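Glucose-inhibited division protein A-related protein, probable oxidoreductase (Thermus thermophilus, PDB 2CUL) binds flavin-adenine dinucleotide in a Rossmann-type fold and is probably an oxidoreductase related to the glucose-inhibited division protein GidA. Local coordinates at residues P49-S54 with M216-K221; S14-A19 with G53-R58; L125-F130 with Y176-L181. One frame throughout, in Å; residues are numbered along the deposited sequence.

Interaction 1: residues P49-S54 with M216-K221. With FAD (flavin-adenine dinucleotide), chain B.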
# COMPACT_ATOMS: atom_id res chain seq x y z
N PRO A 49 -5.41 6.15 20.11
CA PRO A 49 -3.98 6.43 19.96
C PRO A 49 -3.33 5.95 18.66
O PRO A 49 -3.77 4.98 18.05
CB PRO A 49 -3.38 5.74 21.18
CG PRO A 49 -4.22 4.51 21.27
CD PRO A 49 -5.63 5.04 21.06
N PHE A 50 -2.27 6.65 18.26
CA PHE A 50 -1.53 6.33 17.05
C PHE A 50 -0.09 5.99 17.41
O PHE A 50 0.37 6.30 18.52
CB PHE A 50 -1.53 7.53 16.10
CG PHE A 50 -2.90 8.05 15.78
CD1 PHE A 50 -3.82 7.26 15.09
CD2 PHE A 50 -3.27 9.34 16.15
CE1 PHE A 50 -5.08 7.74 14.78
CE2 PHE A 50 -4.53 9.83 15.84
CZ PHE A 50 -5.44 9.04 15.16
N PRO A 51 0.64 5.34 16.50
CA PRO A 51 2.04 5.01 16.80
C PRO A 51 2.81 6.31 16.98
O PRO A 51 2.71 7.21 16.15
CB PRO A 51 2.48 4.24 15.56
CG PRO A 51 1.21 3.58 15.10
CD PRO A 51 0.21 4.71 15.24
N PRO A 52 3.59 6.43 18.07
CA PRO A 52 4.36 7.66 18.30
C PRO A 52 5.25 8.11 17.14
O PRO A 52 6.03 7.33 16.60
CB PRO A 52 5.16 7.32 19.56
CG PRO A 52 4.24 6.40 20.30
CD PRO A 52 3.74 5.50 19.19
N GLY A 53 5.12 9.38 16.77
CA GLY A 53 5.93 9.96 15.70
C GLY A 53 5.62 9.50 14.29
O GLY A 53 6.33 9.87 13.35
N SER A 54 4.57 8.71 14.13
CA SER A 54 4.19 8.20 12.82
C SER A 54 3.55 9.24 11.91
O SER A 54 3.10 10.29 12.36
CB SER A 54 3.21 7.03 12.97
OG SER A 54 2.01 7.46 13.61
N MET A 216 -1.54 -0.94 10.51
CA MET A 216 -0.99 -0.70 9.18
C MET A 216 0.25 0.18 9.32
O MET A 216 1.28 -0.08 8.70
CB MET A 216 -2.01 0.01 8.29
CG MET A 216 -3.27 -0.80 8.01
SD MET A 216 -2.94 -2.35 7.12
CE MET A 216 -3.08 -3.54 8.47
N SER A 217 0.13 1.22 10.14
CA SER A 217 1.23 2.15 10.38
C SER A 217 2.41 1.45 11.05
O SER A 217 3.56 1.63 10.64
CB SER A 217 0.74 3.31 11.24
OG SER A 217 1.82 4.17 11.59
N GLU A 218 2.13 0.66 12.09
CA GLU A 218 3.20 -0.06 12.79
C GLU A 218 3.90 -1.02 11.84
O GLU A 218 5.12 -1.17 11.88
CB GLU A 218 2.62 -0.82 13.98
CG GLU A 218 1.93 0.08 14.98
CD GLU A 218 1.17 -0.68 16.05
OE1 GLU A 218 0.67 -1.79 15.75
OE2 GLU A 218 1.05 -0.16 17.18
N GLU A 219 3.13 -1.67 10.98
CA GLU A 219 3.72 -2.60 10.03
C GLU A 219 4.60 -1.89 9.01
O GLU A 219 5.67 -2.38 8.65
CB GLU A 219 2.62 -3.41 9.33
CG GLU A 219 2.07 -4.51 10.21
CD GLU A 219 3.11 -5.57 10.50
OE1 GLU A 219 3.32 -6.45 9.64
OE2 GLU A 219 3.74 -5.53 11.58
N GLY A 220 4.16 -0.72 8.56
CA GLY A 220 4.95 0.04 7.60
C GLY A 220 6.27 0.48 8.21
O GLY A 220 7.31 0.45 7.55
N LYS A 221 6.23 0.91 9.47
CA LYS A 221 7.44 1.33 10.16
C LYS A 221 8.37 0.14 10.37
O LYS A 221 9.59 0.25 10.22
CB LYS A 221 7.10 1.96 11.51
CG LYS A 221 8.32 2.46 12.27
CD LYS A 221 7.93 3.23 13.52
CE LYS A 221 9.16 3.83 14.19
NZ LYS A 221 8.81 4.58 15.42
PA FAD B . -4.83 1.30 1.73
O1A FAD B . -6.14 0.93 1.17
O2A FAD B . -4.74 2.34 2.79
O5B FAD B . -3.86 1.75 0.55
C5B FAD B . -3.73 0.94 -0.62
C4B FAD B . -3.23 1.87 -1.72
O4B FAD B . -2.77 1.05 -2.79
C3B FAD B . -4.32 2.79 -2.31
O3B FAD B . -3.90 4.14 -2.37
C2B FAD B . -4.57 2.19 -3.66
O2B FAD B . -5.12 3.05 -4.63
C1B FAD B . -3.19 1.64 -4.01
N9A FAD B . -3.17 0.60 -5.04
C8A FAD B . -3.82 -0.61 -5.00
N7A FAD B . -3.59 -1.33 -6.09
C5A FAD B . -2.77 -0.54 -6.87
C6A FAD B . -2.18 -0.75 -8.14
N6A FAD B . -2.35 -1.85 -8.86
N1A FAD B . -1.38 0.26 -8.64
C2A FAD B . -1.19 1.42 -7.92
N3A FAD B . -1.72 1.67 -6.69
C4A FAD B . -2.50 0.66 -6.22
N1 FAD B . -9.32 0.25 9.73
C2 FAD B . -9.58 1.21 10.67
O2 FAD B . -8.76 1.48 11.52
N3 FAD B . -10.81 1.89 10.63
C4 FAD B . -11.79 1.65 9.70
O4 FAD B . -12.86 2.29 9.72
C4X FAD B . -11.53 0.65 8.73
N5 FAD B . -12.48 0.35 7.76
C5X FAD B . -12.24 -0.62 6.81
C6 FAD B . -13.21 -0.91 5.86
C7 FAD B . -13.01 -1.89 4.86
C7M FAD B . -14.11 -2.14 3.85
C8 FAD B . -11.76 -2.60 4.84
C8M FAD B . -11.47 -3.66 3.81
C9 FAD B . -10.77 -2.33 5.82
C9A FAD B . -10.98 -1.34 6.82
N10 FAD B . -10.00 -1.03 7.82
C10 FAD B . -10.28 -0.03 8.78
C1' FAD B . -8.66 -1.75 7.89
C2' FAD B . -7.38 -1.01 7.44
O2' FAD B . -7.00 -0.09 8.43
C3' FAD B . -7.56 -0.27 6.10
O3' FAD B . -7.95 -1.17 5.06
C4' FAD B . -6.28 0.43 5.62
O4' FAD B . -6.56 1.34 4.56
C5' FAD B . -5.26 -0.64 5.17
O5' FAD B . -4.04 -0.00 4.77
P FAD B . -3.24 -0.43 3.47
O1P FAD B . -2.05 0.44 3.47
O2P FAD B . -3.00 -1.91 3.45
O3P FAD B . -4.19 -0.09 2.26
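P51 rests on S217 and E218, on the helix 213-230. It is the first residue of a type II beta turn, P51 to S54, that leads into the helix 55-59. The pyrrolidine ring does most of the touching. Its CB lies 4.0 Å from S217 OG. At CG, the tip of the ring, two contacts meet: S217 OG and E218 CG, each 3.6 Å away. CD turns back toward the backbone and is again near S217 OG. The ring and the E218 side chain cross at about a right angle, and E218 meets it with CG. S217 OG is anti to its backbone N (chi1 175°), which aims it at the turn. It also packs 3.5 Å from S54 CB. No hydrogen bond crosses between the two segments. The polar partner of S217 OG is E17 OE1, on the helix 13-24.

The turn is tied from within. P51 O accepts from S54 N and from S54 OG. G53 sits at the third position with positive phi (71°), as a type II turn favours. K221 stretches out fully and brings NZ to 4.1 Å from P52 O, a loose approach. K221 also makes a cation-pi contact with W21. The other end of the segment reaches the cofactor: M216 places CG 3.4 Å from FAD O5'. At the turn itself, the hydroxyl OG of S54 lies 2.6 Å from P51 O, in the carbonyl plane and on a lone pair.

Interaction 2: residues S14-A19 with G53-R58; sequences SGAETA and GSLLER. With FAD (flavin-adenine dinucleotide), chain B.
With chi1 at -166°, E17 CG points away from its own amide nitrogen, and the chain then bends at chi2 (70°), which carries the carboxylate to the N-terminus of the helix 55-59. E17 lies on the helix 13-24, whose first turn contains G15, the last glycine of a probable Rossmann-type GxGxxG motif. The carboxylate grips two successive backbone amides. L55 N donates to OE2 at 2.8 Å, almost straight at 177°. L56 N donates to OE1 at 3.3 Å, a longer bond. Both oxygens use their syn lone pairs. The negative charge is thus placed at the positive end of a helix dipole, which probably stabilises it. S54 is the N-cap of the same helix, and its OG accepts from E57 N. E17 OE1 is also bonded to S217 OG on the helix 213-230. A glutamine in place of E17 would probably leave one of the L55 and L56 amides without its acceptor and weaken the hold on the helix start.

L55 CB packs 3.5 Å from E17 OE2. The apolar contact is between L55 CD2 and A16 CB, 3.7 Å apart. Behind the cap, R58 grips G53 O side-on with NE and NH2. At the start of the helix 13-24, S14 binds the cofactor phosphate with backbone and side chain: S14 N and S14 OG each lie 2.8 Å from FAD O1P.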
# COMPACT_ATOMS: atom_id res chain seq x y z
N SER A 14 -0.18 1.68 5.16
CA SER A 14 1.05 0.91 5.35
C SER A 14 2.16 1.37 4.40
O SER A 14 3.30 1.55 4.82
CB SER A 14 0.79 -0.59 5.16
OG SER A 14 0.34 -0.89 3.85
N GLY A 15 1.82 1.57 3.13
CA GLY A 15 2.80 1.99 2.15
C GLY A 15 3.38 3.37 2.38
O GLY A 15 4.58 3.57 2.26
N ALA A 16 2.52 4.33 2.71
CA ALA A 16 2.98 5.69 2.97
C ALA A 16 3.82 5.75 4.25
O ALA A 16 4.80 6.50 4.32
CB ALA A 16 1.80 6.64 3.07
N GLU A 17 3.45 4.97 5.25
CA GLU A 17 4.21 4.97 6.50
C GLU A 17 5.60 4.41 6.21
O GLU A 17 6.60 4.92 6.73
CB GLU A 17 3.52 4.12 7.57
CG GLU A 17 4.06 4.35 8.97
CD GLU A 17 3.69 5.72 9.51
OE1 GLU A 17 2.48 5.97 9.70
OE2 GLU A 17 4.60 6.54 9.75
N THR A 18 5.67 3.36 5.40
CA THR A 18 6.97 2.78 5.05
C THR A 18 7.82 3.85 4.37
O THR A 18 8.99 4.04 4.71
CB THR A 18 6.81 1.58 4.07
OG1 THR A 18 5.95 0.60 4.65
CG2 THR A 18 8.17 0.96 3.78
N ALA A 19 7.23 4.55 3.41
CA ALA A 19 7.93 5.60 2.68
C ALA A 19 8.40 6.70 3.62
O ALA A 19 9.52 7.20 3.49
CB ALA A 19 7.01 6.20 1.62
N GLY A 53 5.12 9.38 16.77
CA GLY A 53 5.93 9.96 15.70
C GLY A 53 5.62 9.50 14.29
O GLY A 53 6.33 9.87 13.35
N SER A 54 4.57 8.71 14.13
CA SER A 54 4.19 8.20 12.82
C SER A 54 3.55 9.24 11.91
O SER A 54 3.10 10.29 12.36
CB SER A 54 3.21 7.03 12.97
OG SER A 54 2.01 7.46 13.61
N LEU A 55 3.53 8.93 10.62
CA LEU A 55 2.90 9.81 9.64
C LEU A 55 1.42 9.88 10.02
O LEU A 55 0.78 10.92 9.91
CB LEU A 55 3.04 9.23 8.23
CG LEU A 55 2.23 9.91 7.13
CD1 LEU A 55 2.75 11.33 6.91
CD2 LEU A 55 2.34 9.10 5.84
N LEU A 56 0.89 8.74 10.46
CA LEU A 56 -0.51 8.66 10.87
C LEU A 56 -0.80 9.66 11.99
O LEU A 56 -1.79 10.40 11.92
CB LEU A 56 -0.82 7.23 11.35
CG LEU A 56 -2.17 6.98 12.02
CD1 LEU A 56 -3.31 7.40 11.10
CD2 LEU A 56 -2.28 5.51 12.40
N GLU A 57 0.06 9.71 13.00
CA GLU A 57 -0.12 10.64 14.11
C GLU A 57 -0.01 12.09 13.65
O GLU A 57 -0.81 12.94 14.03
CB GLU A 57 0.91 10.37 15.21
CG GLU A 57 0.84 11.34 16.38
CD GLU A 57 1.76 10.96 17.53
OE1 GLU A 57 2.98 10.88 17.31
OE2 GLU A 57 1.26 10.75 18.65
N ARG A 58 0.98 12.36 12.81
CA ARG A 58 1.20 13.72 12.30
C ARG A 58 0.05 14.22 11.44
O ARG A 58 -0.26 15.42 11.44
CB ARG A 58 2.51 13.76 11.51
CG ARG A 58 3.73 13.38 12.34
CD ARG A 58 4.92 13.03 11.46
NE ARG A 58 6.00 12.43 12.24
CZ ARG A 58 7.00 13.11 12.79
NH1 ARG A 58 7.08 14.43 12.65
NH2 ARG A 58 7.93 12.47 13.48
PA FAD B . -4.83 1.30 1.73
O1A FAD B . -6.14 0.93 1.17
O2A FAD B . -4.74 2.34 2.79
O5B FAD B . -3.86 1.75 0.55
C5B FAD B . -3.73 0.94 -0.62
C4B FAD B . -3.23 1.87 -1.72
O4B FAD B . -2.77 1.05 -2.79
C3B FAD B . -4.32 2.79 -2.31
O3B FAD B . -3.90 4.14 -2.37
C2B FAD B . -4.57 2.19 -3.66
O2B FAD B . -5.12 3.05 -4.63
C1B FAD B . -3.19 1.64 -4.01
N9A FAD B . -3.17 0.60 -5.04
C8A FAD B . -3.82 -0.61 -5.00
N7A FAD B . -3.59 -1.33 -6.09
C5A FAD B . -2.77 -0.54 -6.87
C6A FAD B . -2.18 -0.75 -8.14
N6A FAD B . -2.35 -1.85 -8.86
N1A FAD B . -1.38 0.26 -8.64
C2A FAD B . -1.19 1.42 -7.92
N3A FAD B . -1.72 1.67 -6.69
C4A FAD B . -2.50 0.66 -6.22
N1 FAD B . -9.32 0.25 9.73
C2 FAD B . -9.58 1.21 10.67
O2 FAD B . -8.76 1.48 11.52
N3 FAD B . -10.81 1.89 10.63
C4 FAD B . -11.79 1.65 9.70
O4 FAD B . -12.86 2.29 9.72
C4X FAD B . -11.53 0.65 8.73
N5 FAD B . -12.48 0.35 7.76
C5X FAD B . -12.24 -0.62 6.81
C6 FAD B . -13.21 -0.91 5.86
C7 FAD B . -13.01 -1.89 4.86
C7M FAD B . -14.11 -2.14 3.85
C8 FAD B . -11.76 -2.60 4.84
C8M FAD B . -11.47 -3.66 3.81
C9 FAD B . -10.77 -2.33 5.82
C9A FAD B . -10.98 -1.34 6.82
N10 FAD B . -10.00 -1.03 7.82
C10 FAD B . -10.28 -0.03 8.78
C1' FAD B . -8.66 -1.75 7.89
C2' FAD B . -7.38 -1.01 7.44
O2' FAD B . -7.00 -0.09 8.43
C3' FAD B . -7.56 -0.27 6.10
O3' FAD B . -7.95 -1.17 5.06
C4' FAD B . -6.28 0.43 5.62
O4' FAD B . -6.56 1.34 4.56
C5' FAD B . -5.26 -0.64 5.17
O5' FAD B . -4.04 -0.00 4.77
P FAD B . -3.24 -0.43 3.47
O1P FAD B . -2.05 0.44 3.47
O2P FAD B . -3.00 -1.91 3.45
O3P FAD B . -4.19 -0.09 2.26

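Interaction 3: residues L125-F130 with Y176-L181; sequences LGARLF and YRVRYL. With FAD (flavin-adenine dinucleotide), chain B.
R128 and R179 form a hydrogen-bonded pair of an antiparallel sheet, with R128 N to R179 O and R179 N to R128 O both at 2.9 Å. F130 and R177 make the next such pair. L129 and V178 lie between them as a non-hydrogen-bonded pair. Beyond the regular pairing, L181 N bonds to L125 O. A water adds a bridge there, accepting from L125 N and donating to L181 O.

Apolar contacts gather on the face of L129 and V178. L129 CG lies 3.6 Å from Y176 CD1 and 3.8 Å from V178 CG2. The same face turns to the flavin: V178 CB is 3.6 Å from FAD C7M, and Y180 CE2 is 3.8 Å from FAD C8M.

Arginines and an aromatic ring share the other face. R177 bends at chi3 (-65°), and its guanidinium lies nearly parallel to the F130 ring, 15° apart, with F130 CB over one guanidinium face. R179 runs extended past the ring and brings CG to the ring edge, 3.5 Å from F130 CE2. R177 NH1 and R179 NE both make salt bridges to E164 on the neighbouring strand 160-167. A second water accepts from R179 NH1 and weakly from R128 NH1.

The strand pair is therefore two-sided. Its apolar face meets the flavin methyl groups, while the other carries three arginines whose charge is probably offset in part by E164.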
# COMPACT_ATOMS: atom_id res chain seq x y z
N LEU A 125 -7.07 -5.92 -4.34
CA LEU A 125 -6.87 -7.11 -5.17
C LEU A 125 -8.17 -7.90 -5.18
O LEU A 125 -8.62 -8.35 -4.14
CB LEU A 125 -5.75 -7.98 -4.61
CG LEU A 125 -4.32 -7.43 -4.60
CD1 LEU A 125 -3.40 -8.44 -3.91
CD2 LEU A 125 -3.84 -7.15 -6.01
N GLY A 126 -8.79 -8.04 -6.36
CA GLY A 126 -10.04 -8.78 -6.47
C GLY A 126 -11.14 -8.16 -5.63
O GLY A 126 -12.02 -8.87 -5.11
N ALA A 127 -11.11 -6.84 -5.51
CA ALA A 127 -12.09 -6.12 -4.70
C ALA A 127 -13.51 -6.12 -5.24
O ALA A 127 -13.75 -5.93 -6.43
CB ALA A 127 -11.62 -4.68 -4.51
N ARG A 128 -14.46 -6.33 -4.33
CA ARG A 128 -15.88 -6.31 -4.64
C ARG A 128 -16.51 -5.49 -3.52
O ARG A 128 -16.48 -5.90 -2.36
CB ARG A 128 -16.46 -7.72 -4.65
CG ARG A 128 -15.73 -8.68 -5.57
CD ARG A 128 -16.41 -10.03 -5.61
NE ARG A 128 -17.60 -10.01 -6.47
CZ ARG A 128 -18.47 -11.01 -6.57
NH1 ARG A 128 -18.29 -12.12 -5.86
NH2 ARG A 128 -19.50 -10.91 -7.39
N LEU A 129 -17.07 -4.34 -3.87
CA LEU A 129 -17.69 -3.46 -2.89
C LEU A 129 -19.20 -3.60 -2.96
O LEU A 129 -19.81 -3.33 -3.99
CB LEU A 129 -17.26 -2.02 -3.16
CG LEU A 129 -17.56 -0.97 -2.08
CD1 LEU A 129 -16.61 0.21 -2.25
CD2 LEU A 129 -19.01 -0.53 -2.16
N PHE A 130 -19.80 -4.03 -1.85
CA PHE A 130 -21.24 -4.23 -1.75
C PHE A 130 -21.90 -3.05 -1.04
O PHE A 130 -21.77 -2.88 0.17
CB PHE A 130 -21.52 -5.52 -0.98
CG PHE A 130 -20.85 -6.73 -1.58
CD1 PHE A 130 -21.44 -7.41 -2.64
CD2 PHE A 130 -19.62 -7.16 -1.11
CE1 PHE A 130 -20.80 -8.50 -3.23
CE2 PHE A 130 -18.97 -8.25 -1.69
CZ PHE A 130 -19.57 -8.92 -2.76
N TYR A 176 -21.27 -0.18 3.86
CA TYR A 176 -20.91 -1.10 2.79
C TYR A 176 -19.84 -2.08 3.22
O TYR A 176 -19.21 -1.92 4.27
CB TYR A 176 -20.46 -0.31 1.55
CG TYR A 176 -19.15 0.46 1.68
CD1 TYR A 176 -17.92 -0.16 1.43
CD2 TYR A 176 -19.14 1.81 2.01
CE1 TYR A 176 -16.72 0.55 1.50
CE2 TYR A 176 -17.95 2.54 2.08
CZ TYR A 176 -16.74 1.90 1.82
OH TYR A 176 -15.57 2.61 1.86
N ARG A 177 -19.64 -3.12 2.41
CA ARG A 177 -18.64 -4.14 2.69
C ARG A 177 -17.72 -4.26 1.48
O ARG A 177 -18.13 -4.01 0.35
CB ARG A 177 -19.31 -5.49 2.94
CG ARG A 177 -20.02 -5.63 4.27
CD ARG A 177 -20.74 -6.97 4.39
NE ARG A 177 -21.83 -7.10 3.42
CZ ARG A 177 -21.76 -7.82 2.31
NH1 ARG A 177 -20.66 -8.49 2.00
NH2 ARG A 177 -22.81 -7.88 1.50
N VAL A 178 -16.47 -4.64 1.74
CA VAL A 178 -15.52 -4.85 0.66
C VAL A 178 -14.86 -6.22 0.83
O VAL A 178 -14.18 -6.46 1.83
CB VAL A 178 -14.40 -3.79 0.62
CG1 VAL A 178 -13.37 -4.17 -0.44
CG2 VAL A 178 -14.98 -2.42 0.31
N ARG A 179 -15.09 -7.11 -0.12
CA ARG A 179 -14.46 -8.42 -0.08
C ARG A 179 -13.22 -8.28 -0.95
O ARG A 179 -13.29 -7.72 -2.05
CB ARG A 179 -15.39 -9.50 -0.62
CG ARG A 179 -16.54 -9.81 0.32
CD ARG A 179 -17.30 -11.05 -0.11
NE ARG A 179 -18.37 -11.39 0.82
CZ ARG A 179 -19.17 -12.44 0.69
NH1 ARG A 179 -19.03 -13.26 -0.34
NH2 ARG A 179 -20.12 -12.67 1.59
N TYR A 180 -12.09 -8.76 -0.45
CA TYR A 180 -10.85 -8.63 -1.19
C TYR A 180 -9.97 -9.84 -0.97
O TYR A 180 -10.28 -10.72 -0.17
CB TYR A 180 -10.12 -7.36 -0.73
CG TYR A 180 -9.68 -7.40 0.72
CD1 TYR A 180 -8.40 -7.82 1.07
CD2 TYR A 180 -10.57 -7.05 1.74
CE1 TYR A 180 -8.01 -7.90 2.41
CE2 TYR A 180 -10.18 -7.12 3.08
CZ TYR A 180 -8.91 -7.55 3.41
OH TYR A 180 -8.53 -7.64 4.73
N LEU A 181 -8.86 -9.88 -1.70
CA LEU A 181 -7.92 -10.98 -1.59
C LEU A 181 -6.61 -10.53 -0.98
O LEU A 181 -6.07 -9.49 -1.34
CB LEU A 181 -7.65 -11.59 -2.97
CG LEU A 181 -8.84 -12.21 -3.70
CD1 LEU A 181 -8.36 -12.80 -5.01
CD2 LEU A 181 -9.47 -13.29 -2.83
PA FAD B . -4.83 1.30 1.73
O1A FAD B . -6.14 0.93 1.17
O2A FAD B . -4.74 2.34 2.79
O5B FAD B . -3.86 1.75 0.55
C5B FAD B . -3.73 0.94 -0.62
C4B FAD B . -3.23 1.87 -1.72
O4B FAD B . -2.77 1.05 -2.79
C3B FAD B . -4.32 2.79 -2.31
O3B FAD B . -3.90 4.14 -2.37
C2B FAD B . -4.57 2.19 -3.66
O2B FAD B . -5.12 3.05 -4.63
C1B FAD B . -3.19 1.64 -4.01
N9A FAD B . -3.17 0.60 -5.04
C8A FAD B . -3.82 -0.61 -5.00
N7A FAD B . -3.59 -1.33 -6.09
C5A FAD B . -2.77 -0.54 -6.87
C6A FAD B . -2.18 -0.75 -8.14
N6A FAD B . -2.35 -1.85 -8.86
N1A FAD B . -1.38 0.26 -8.64
C2A FAD B . -1.19 1.42 -7.92
N3A FAD B . -1.72 1.67 -6.69
C4A FAD B . -2.50 0.66 -6.22
N1 FAD B . -9.32 0.25 9.73
C2 FAD B . -9.58 1.21 10.67
O2 FAD B . -8.76 1.48 11.52
N3 FAD B . -10.81 1.89 10.63
C4 FAD B . -11.79 1.65 9.70
O4 FAD B . -12.86 2.29 9.72
C4X FAD B . -11.53 0.65 8.73
N5 FAD B . -12.48 0.35 7.76
C5X FAD B . -12.24 -0.62 6.81
C6 FAD B . -13.21 -0.91 5.86
C7 FAD B . -13.01 -1.89 4.86
C7M FAD B . -14.11 -2.14 3.85
C8 FAD B . -11.76 -2.60 4.84
C8M FAD B . -11.47 -3.66 3.81
C9 FAD B . -10.77 -2.33 5.82
C9A FAD B . -10.98 -1.34 6.82
N10 FAD B . -10.00 -1.03 7.82
C10 FAD B . -10.28 -0.03 8.78
C1' FAD B . -8.66 -1.75 7.89
C2' FAD B . -7.38 -1.01 7.44
O2' FAD B . -7.00 -0.09 8.43
C3' FAD B . -7.56 -0.27 6.10
O3' FAD B . -7.95 -1.17 5.06
C4' FAD B . -6.28 0.43 5.62
O4' FAD B . -6.56 1.34 4.56
C5' FAD B . -5.26 -0.64 5.17
O5' FAD B . -4.04 -0.00 4.77
P FAD B . -3.24 -0.43 3.47
O1P FAD B . -2.05 0.44 3.47
O2P FAD B . -3.00 -1.91 3.45
O3P FAD B . -4.19 -0.09 2.26
O HOH W 1 -6.49 -6.78 -1.77
O HOH W 2 -17.67 -12.75 -2.80

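How the interactions relate
Interactions 1 and 2 are neighbours, with centres 6 Å apart, and share G53 and S54. They join three helices, 13-24, 55-59 and 213-230. S217 OG of interaction 1 reaches E17 OE1 of interaction 2 at 2.7 Å, a probable hydrogen bond. Interaction 3 lies in a separate antiparallel sheet, its centre about 25 Å from that of interaction 1 and 24 Å from that of interaction 2. It touches neither of them. FAD spans the gap. M216 of interaction 1 and S14 of interaction 2 meet the cofactor around its pyrophosphate and the adjoining ribityl end, while V178 and Y180 of interaction 3 meet the dimethylbenzene end of the flavin.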